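Long-range contacts in thiol transferase (Phanerochaete chrysosporium, PDB 4F0B), which is a Ure2p-class glutathione transferase that binds oxidized glutathione disulfide and probably catalyses glutathione-dependent transfer or thiol-disulfide exchange reactions: residues A[7-13]-A[37-43]; A[114-118]-A[171-175]. All blocks are in the same frame, centred on the assembly; numbering follows the deposited sequence.

Contact 1 joins two parallel strands of the thioredoxin-like N-terminal domain, and contact 2 fixes a loop to helix 109-139 of the helical C-terminal domain. Their centres are 27 Å apart on opposite sides of the chain's centre, and their nearest atoms are about 17 Å from each other, so they do not touch. Along the chain they follow in series, 7-13 with 37-43 closing before 114-118 with 171-175 opens. The side chain of M43 in contact 1 lies about 7 Å from a bound oxidized glutathione disulfide, and that of W118 in contact 2 about 11 Å from a bound oxidized glutathione disulfide. W118 also meets the second subunit.

Contact 1 of 2, residues A[7-13]-A[37-43]; sequences KPVVHYT and DYETVKM
The Y12 ring runs alongside V41: CD1 of Y12 is 3.6 Å from CB of V41, and its CE1 also meets CG2. CG of Y12 stands anti to the carbonyl carbon (chi1 -63°), which lays the ring along the V41 side chain and brings an edge near SD of M43, 4.2 Å from CD1 of Y12. With an alanine here, V41 and M43 would probably lose the ring they pack against, and a gap would open next to I65. On the same face, CG2 of V41 reaches CG1 of V10 at 3.8 Å. Next along, E39 runs beside V10, and a water donates to both E39 OE1 and K7 O.

Five backbone bonds hold the pair in parallel register, alternating between partners: E39, V41 and M43 donate to V9, H11 and T13, while H11 and T13 donate back to E39 and V41. That from H11 N to E39 O is 2.7 Å and nearly straight, 171° at the hydrogen. This is the beta-alpha-beta unit of the thioredoxin-like GST domain, strand 9-13 and strand 38-42 being connected through helix 20-33.

That helix packs on the other face. There H11 ND1 and T40 OG1 share a water, each 2.8 Å from its oxygen, which lies in the imidazole plane, while CG2 of T13 meets CG2 of T40 at 3.8 Å. Further out, P22 and A23 pack on H11, the Y38 hydroxyl hydrogen-bonds to the carboxylate of E27, and T13 OG1 hydrogen-bonds to the carbonyl O of G19.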
loop_
_atom_site.group_PDB
_atom_site.type_symbol
_atom_site.label_atom_id
_atom_site.label_comp_id
_atom_site.label_asym_id
_atom_site.label_seq_id
_atom_site.Cartn_x
_atom_site.Cartn_y
_atom_site.Cartn_z
ATOM N N LYS A 7 -0.984 -27.700 -10.693
ATOM C CA LYS A 7 -0.817 -26.266 -10.571
ATOM C C LYS A 7 -1.447 -25.786 -9.259
ATOM O O LYS A 7 -2.639 -25.465 -9.218
ATOM C CB LYS A 7 -1.480 -25.590 -11.769
ATOM C CG LYS A 7 -0.845 -25.939 -13.115
ATOM C CD LYS A 7 -1.508 -25.164 -14.245
ATOM C CE LYS A 7 -0.614 -25.067 -15.471
ATOM N NZ LYS A 7 -0.306 -26.410 -16.026
ATOM N N PRO A 8 -0.644 -25.735 -8.179
ATOM C CA PRO A 8 -1.149 -25.363 -6.855
ATOM C C PRO A 8 -1.434 -23.894 -6.691
ATOM O O PRO A 8 -2.116 -23.547 -5.723
ATOM C CB PRO A 8 -0.006 -25.733 -5.914
ATOM C CG PRO A 8 1.195 -25.863 -6.769
ATOM C CD PRO A 8 0.752 -26.204 -8.133
ATOM N N VAL A 9 -0.892 -23.046 -7.560
ATOM C CA VAL A 9 -1.230 -21.629 -7.528
ATOM C C VAL A 9 -2.023 -21.331 -8.784
ATOM O O VAL A 9 -1.665 -21.802 -9.875
ATOM C CB VAL A 9 0.052 -20.754 -7.469
ATOM C CG1 VAL A 9 -0.302 -19.300 -7.625
ATOM C CG2 VAL A 9 0.760 -20.964 -6.128
ATOM N N VAL A 10 -3.130 -20.612 -8.640
ATOM C CA VAL A 10 -3.842 -20.049 -9.795
ATOM C C VAL A 10 -3.685 -18.531 -9.738
ATOM O O VAL A 10 -3.916 -17.920 -8.694
ATOM C CB VAL A 10 -5.336 -20.399 -9.765
ATOM C CG1 VAL A 10 -6.045 -19.859 -11.010
ATOM C CG2 VAL A 10 -5.548 -21.930 -9.640
ATOM N N HIS A 11 -3.225 -17.925 -10.837
ATOM C CA HIS A 11 -2.995 -16.484 -10.908
ATOM C C HIS A 11 -4.030 -15.845 -11.809
ATOM O O HIS A 11 -4.031 -16.128 -13.020
ATOM C CB HIS A 11 -1.604 -16.231 -11.500
ATOM C CG HIS A 11 -1.198 -14.779 -11.493
ATOM N ND1 HIS A 11 -0.365 -14.260 -12.456
ATOM C CD2 HIS A 11 -1.506 -13.742 -10.665
ATOM C CE1 HIS A 11 -0.143 -12.975 -12.208
ATOM N NE2 HIS A 11 -0.838 -12.630 -11.136
ATOM N N TYR A 12 -4.893 -15.001 -11.227
ATOM C CA TYR A 12 -5.909 -14.273 -11.968
ATOM C C TYR A 12 -5.320 -12.916 -12.306
ATOM O O TYR A 12 -5.002 -12.128 -11.390
ATOM C CB TYR A 12 -7.163 -14.106 -11.096
ATOM C CG TYR A 12 -7.810 -15.423 -10.741
ATOM C CD1 TYR A 12 -8.792 -15.989 -11.565
ATOM C CD2 TYR A 12 -7.430 -16.128 -9.587
ATOM C CE1 TYR A 12 -9.387 -17.211 -11.259
ATOM C CE2 TYR A 12 -8.015 -17.371 -9.281
ATOM C CZ TYR A 12 -8.998 -17.887 -10.122
ATOM O OH TYR A 12 -9.597 -19.082 -9.871
ATOM N N THR A 13 -5.136 -12.653 -13.601
ATOM C CA THR A 13 -4.323 -11.506 -13.964
ATOM C C THR A 13 -4.702 -10.907 -15.312
ATOM O O THR A 13 -5.633 -11.366 -15.984
ATOM C CB THR A 13 -2.842 -11.919 -13.917
ATOM O OG1 THR A 13 -2.057 -10.728 -13.854
ATOM C CG2 THR A 13 -2.443 -12.765 -15.118
ATOM N N ASP A 37 4.567 -24.549 -9.899
ATOM C CA ASP A 37 3.860 -24.339 -11.148
ATOM C C ASP A 37 2.519 -23.676 -10.883
ATOM O O ASP A 37 1.988 -23.739 -9.772
ATOM C CB ASP A 37 3.648 -25.663 -11.881
ATOM C CG ASP A 37 4.947 -26.231 -12.436
ATOM O OD1 ASP A 37 5.616 -25.505 -13.209
ATOM O OD2 ASP A 37 5.312 -27.382 -12.087
ATOM N N TYR A 38 1.981 -23.026 -11.898
ATOM C CA TYR A 38 0.785 -22.212 -11.734
ATOM C C TYR A 38 -0.061 -22.172 -13.014
ATOM O O TYR A 38 0.443 -22.348 -14.134
ATOM C CB TYR A 38 1.154 -20.770 -11.248
ATOM C CG TYR A 38 1.976 -19.974 -12.241
ATOM C CD1 TYR A 38 3.358 -20.129 -12.302
ATOM C CD2 TYR A 38 1.366 -19.101 -13.133
ATOM C CE1 TYR A 38 4.123 -19.444 -13.225
ATOM C CE2 TYR A 38 2.124 -18.360 -14.046
ATOM C CZ TYR A 38 3.492 -18.547 -14.084
ATOM O OH TYR A 38 4.228 -17.887 -15.029
ATOM N N GLU A 39 -1.363 -21.989 -12.828
ATOM C CA GLU A 39 -2.291 -21.694 -13.902
ATOM C C GLU A 39 -2.443 -20.201 -13.973
ATOM O O GLU A 39 -2.458 -19.505 -12.930
ATOM C CB GLU A 39 -3.691 -22.300 -13.607
ATOM C CG GLU A 39 -4.837 -21.830 -14.570
ATOM C CD GLU A 39 -6.229 -22.414 -14.261
ATOM O OE1 GLU A 39 -6.410 -23.055 -13.195
ATOM O OE2 GLU A 39 -7.167 -22.248 -15.098
ATOM N N THR A 40 -2.607 -19.698 -15.191
ATOM C CA THR A 40 -2.961 -18.312 -15.408
ATOM C C THR A 40 -4.378 -18.202 -15.960
ATOM O O THR A 40 -4.738 -18.886 -16.909
ATOM C CB THR A 40 -2.023 -17.693 -16.424
ATOM O OG1 THR A 40 -0.695 -17.718 -15.888
ATOM C CG2 THR A 40 -2.427 -16.218 -16.713
ATOM N N VAL A 41 -5.197 -17.382 -15.307
ATOM C CA VAL A 41 -6.553 -17.059 -15.772
ATOM C C VAL A 41 -6.499 -15.606 -16.169
ATOM O O VAL A 41 -6.362 -14.726 -15.312
ATOM C CB VAL A 41 -7.605 -17.281 -14.685
ATOM C CG1 VAL A 41 -8.988 -16.856 -15.194
ATOM C CG2 VAL A 41 -7.617 -18.743 -14.265
ATOM N N LYS A 42 -6.631 -15.345 -17.462
ATOM C CA LYS A 42 -6.603 -13.996 -17.978
ATOM C C LYS A 42 -8.002 -13.334 -17.834
ATOM O O LYS A 42 -8.999 -13.814 -18.356
ATOM C CB LYS A 42 -6.102 -14.011 -19.427
ATOM C CG LYS A 42 -5.779 -12.627 -19.954
ATOM C CD LYS A 42 -5.292 -12.705 -21.393
ATOM C CE LYS A 42 -4.852 -11.340 -21.891
ATOM N NZ LYS A 42 -4.611 -11.379 -23.368
ATOM N N MET A 43 -8.056 -12.234 -17.101
ATOM C CA MET A 43 -9.309 -11.587 -16.736
ATOM C C MET A 43 -9.480 -10.304 -17.508
ATOM O O MET A 43 -8.527 -9.518 -17.637
ATOM C CB MET A 43 -9.342 -11.258 -15.224
ATOM C CG MET A 43 -9.176 -12.490 -14.363
ATOM S SD MET A 43 -10.704 -13.442 -14.243
ATOM C CE MET A 43 -11.698 -12.338 -13.253
HETATM O O HOH W 1 -5.001 -25.122 -11.345
HETATM O O HOH W 2 0.484 -15.382 -14.921
#

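Contact 2 of 2, residues A[114-118]-A[171-175]; sequences EELQW and YILGT
L173 meets E115 and W118 of helix 109-139 from its loop. Its CB is directed at the helix, and with CG anti to the carbonyl carbon (chi1 -60°) both methyls arrive there, CD1 at E115 and CD2 at W118. CB and CG only carry the side chain across. CD1 presses on the helix backbone, 3.5 Å from E115 CA, and also approaches E115 CB at 3.8 Å. CD2 lies 3.8 Å from CD1 of the W118 indole and 4.0 Å from OE2 of the E114 carboxylate. Beside it, I172 places CG2 over one face of W118, a CH-pi contact 4.0 Å from the centroid of the five-membered ring and 18° off its normal.

Both residues are the middle pair of a type I turn, Y171 to G174, in the loop that leads to helix 178-187 of the C-terminal domain. W118 also stacks edge-to-face with F82 of the second subunit.

Chiefly methyls against an indole and a helix backbone make up the contact, so fit and dispersion hold it. The turn's polar groups are met elsewhere: G174 N donates to Y171 O within it, while the side chains of D180, R165 and R103 hydrogen-bond to I172 N, I172 O and L173 O respectively.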
loop_
_atom_site.group_PDB
_atom_site.type_symbol
_atom_site.label_atom_id
_atom_site.label_comp_id
_atom_site.label_asym_id
_atom_site.label_seq_id
_atom_site.Cartn_x
_atom_site.Cartn_y
_atom_site.Cartn_z
ATOM N N GLU A 114 12.187 -3.073 6.396
ATOM C CA GLU A 114 12.544 -2.239 5.264
ATOM C C GLU A 114 11.855 -2.683 3.985
ATOM O O GLU A 114 11.417 -1.844 3.177
ATOM C CB GLU A 114 14.053 -2.184 5.045
ATOM C CG GLU A 114 14.836 -1.507 6.162
ATOM C CD GLU A 114 16.280 -1.278 5.739
ATOM O OE1 GLU A 114 17.162 -1.937 6.329
ATOM O OE2 GLU A 114 16.532 -0.467 4.799
ATOM N N GLU A 115 11.788 -4.000 3.772
ATOM C CA GLU A 115 11.074 -4.512 2.626
ATOM C C GLU A 115 9.597 -4.079 2.652
ATOM O O GLU A 115 9.080 -3.622 1.626
ATOM C CB GLU A 115 11.248 -6.030 2.600
ATOM C CG GLU A 115 10.504 -6.708 1.483
ATOM C CD GLU A 115 10.474 -8.170 1.716
ATOM O OE1 GLU A 115 9.512 -8.646 2.367
ATOM O OE2 GLU A 115 11.450 -8.839 1.344
ATOM N N LEU A 116 8.924 -4.216 3.795
ATOM C CA LEU A 116 7.541 -3.729 3.924
ATOM C C LEU A 116 7.445 -2.231 3.650
ATOM O O LEU A 116 6.537 -1.770 2.966
ATOM C CB LEU A 116 6.974 -3.992 5.319
ATOM C CG LEU A 116 6.720 -5.450 5.695
ATOM C CD1 LEU A 116 6.178 -5.500 7.110
ATOM C CD2 LEU A 116 5.712 -6.081 4.716
ATOM N N GLN A 117 8.392 -1.456 4.167
ATOM C CA GLN A 117 8.319 -0.008 3.956
ATOM C C GLN A 117 8.378 0.326 2.473
ATOM O O GLN A 117 7.585 1.165 1.992
ATOM C CB GLN A 117 9.471 0.676 4.702
ATOM C CG GLN A 117 9.381 0.533 6.224
ATOM C CD GLN A 117 10.592 1.115 6.881
ATOM O OE1 GLN A 117 10.958 2.260 6.637
ATOM N NE2 GLN A 117 11.260 0.312 7.735
ATOM N N TRP A 118 9.301 -0.293 1.726
ATOM C CA TRP A 118 9.385 0.002 0.288
ATOM C C TRP A 118 8.219 -0.559 -0.518
ATOM O O TRP A 118 7.773 0.089 -1.467
ATOM C CB TRP A 118 10.777 -0.358 -0.276
ATOM C CG TRP A 118 11.811 0.612 0.221
ATOM C CD1 TRP A 118 12.628 0.448 1.291
ATOM C CD2 TRP A 118 12.076 1.935 -0.295
ATOM N NE1 TRP A 118 13.423 1.581 1.464
ATOM C CE2 TRP A 118 13.076 2.505 0.512
ATOM C CE3 TRP A 118 11.577 2.667 -1.358
ATOM C CZ2 TRP A 118 13.584 3.796 0.278
ATOM C CZ3 TRP A 118 12.074 3.947 -1.586
ATOM C CH2 TRP A 118 13.070 4.483 -0.773
ATOM N N TYR A 171 20.010 -2.524 -6.572
ATOM C CA TYR A 171 18.629 -2.906 -6.220
ATOM C C TYR A 171 18.252 -2.179 -4.941
ATOM O O TYR A 171 19.138 -1.736 -4.155
ATOM C CB TYR A 171 18.478 -4.443 -6.063
ATOM C CG TYR A 171 18.879 -5.164 -7.314
ATOM C CD1 TYR A 171 18.013 -5.215 -8.405
ATOM C CD2 TYR A 171 20.152 -5.735 -7.437
ATOM C CE1 TYR A 171 18.396 -5.830 -9.587
ATOM C CE2 TYR A 171 20.544 -6.364 -8.607
ATOM C CZ TYR A 171 19.660 -6.394 -9.685
ATOM O OH TYR A 171 20.089 -7.009 -10.849
ATOM N N ILE A 172 16.943 -2.049 -4.721
ATOM C CA ILE A 172 16.469 -1.169 -3.653
ATOM C C ILE A 172 17.015 -1.557 -2.280
ATOM O O ILE A 172 17.467 -0.687 -1.518
ATOM C CB ILE A 172 14.931 -1.151 -3.633
ATOM C CG1 ILE A 172 14.411 -0.588 -4.964
ATOM C CG2 ILE A 172 14.398 -0.350 -2.431
ATOM C CD1 ILE A 172 12.901 -0.802 -5.117
ATOM N N LEU A 173 16.985 -2.853 -1.983
ATOM C CA LEU A 173 17.466 -3.352 -0.706
ATOM C C LEU A 173 18.715 -4.204 -0.896
ATOM O O LEU A 173 18.886 -5.205 -0.217
ATOM C CB LEU A 173 16.362 -4.116 0.061
ATOM C CG LEU A 173 15.156 -3.194 0.336
ATOM C CD1 LEU A 173 14.078 -4.068 0.965
ATOM C CD2 LEU A 173 15.513 -2.055 1.258
ATOM N N GLY A 174 19.582 -3.792 -1.828
ATOM C CA GLY A 174 20.871 -4.484 -1.977
ATOM C C GLY A 174 20.786 -5.587 -3.007
ATOM O O GLY A 174 21.298 -5.479 -4.128
ATOM N N THR A 175 20.154 -6.694 -2.608
ATOM C CA THR A 175 19.884 -7.798 -3.527
ATOM C C THR A 175 18.494 -7.672 -4.117
ATOM O O THR A 175 17.544 -7.179 -3.475
ATOM C CB THR A 175 19.998 -9.154 -2.798
ATOM O OG1 THR A 175 19.163 -9.126 -1.631
ATOM C CG2 THR A 175 21.445 -9.399 -2.359
#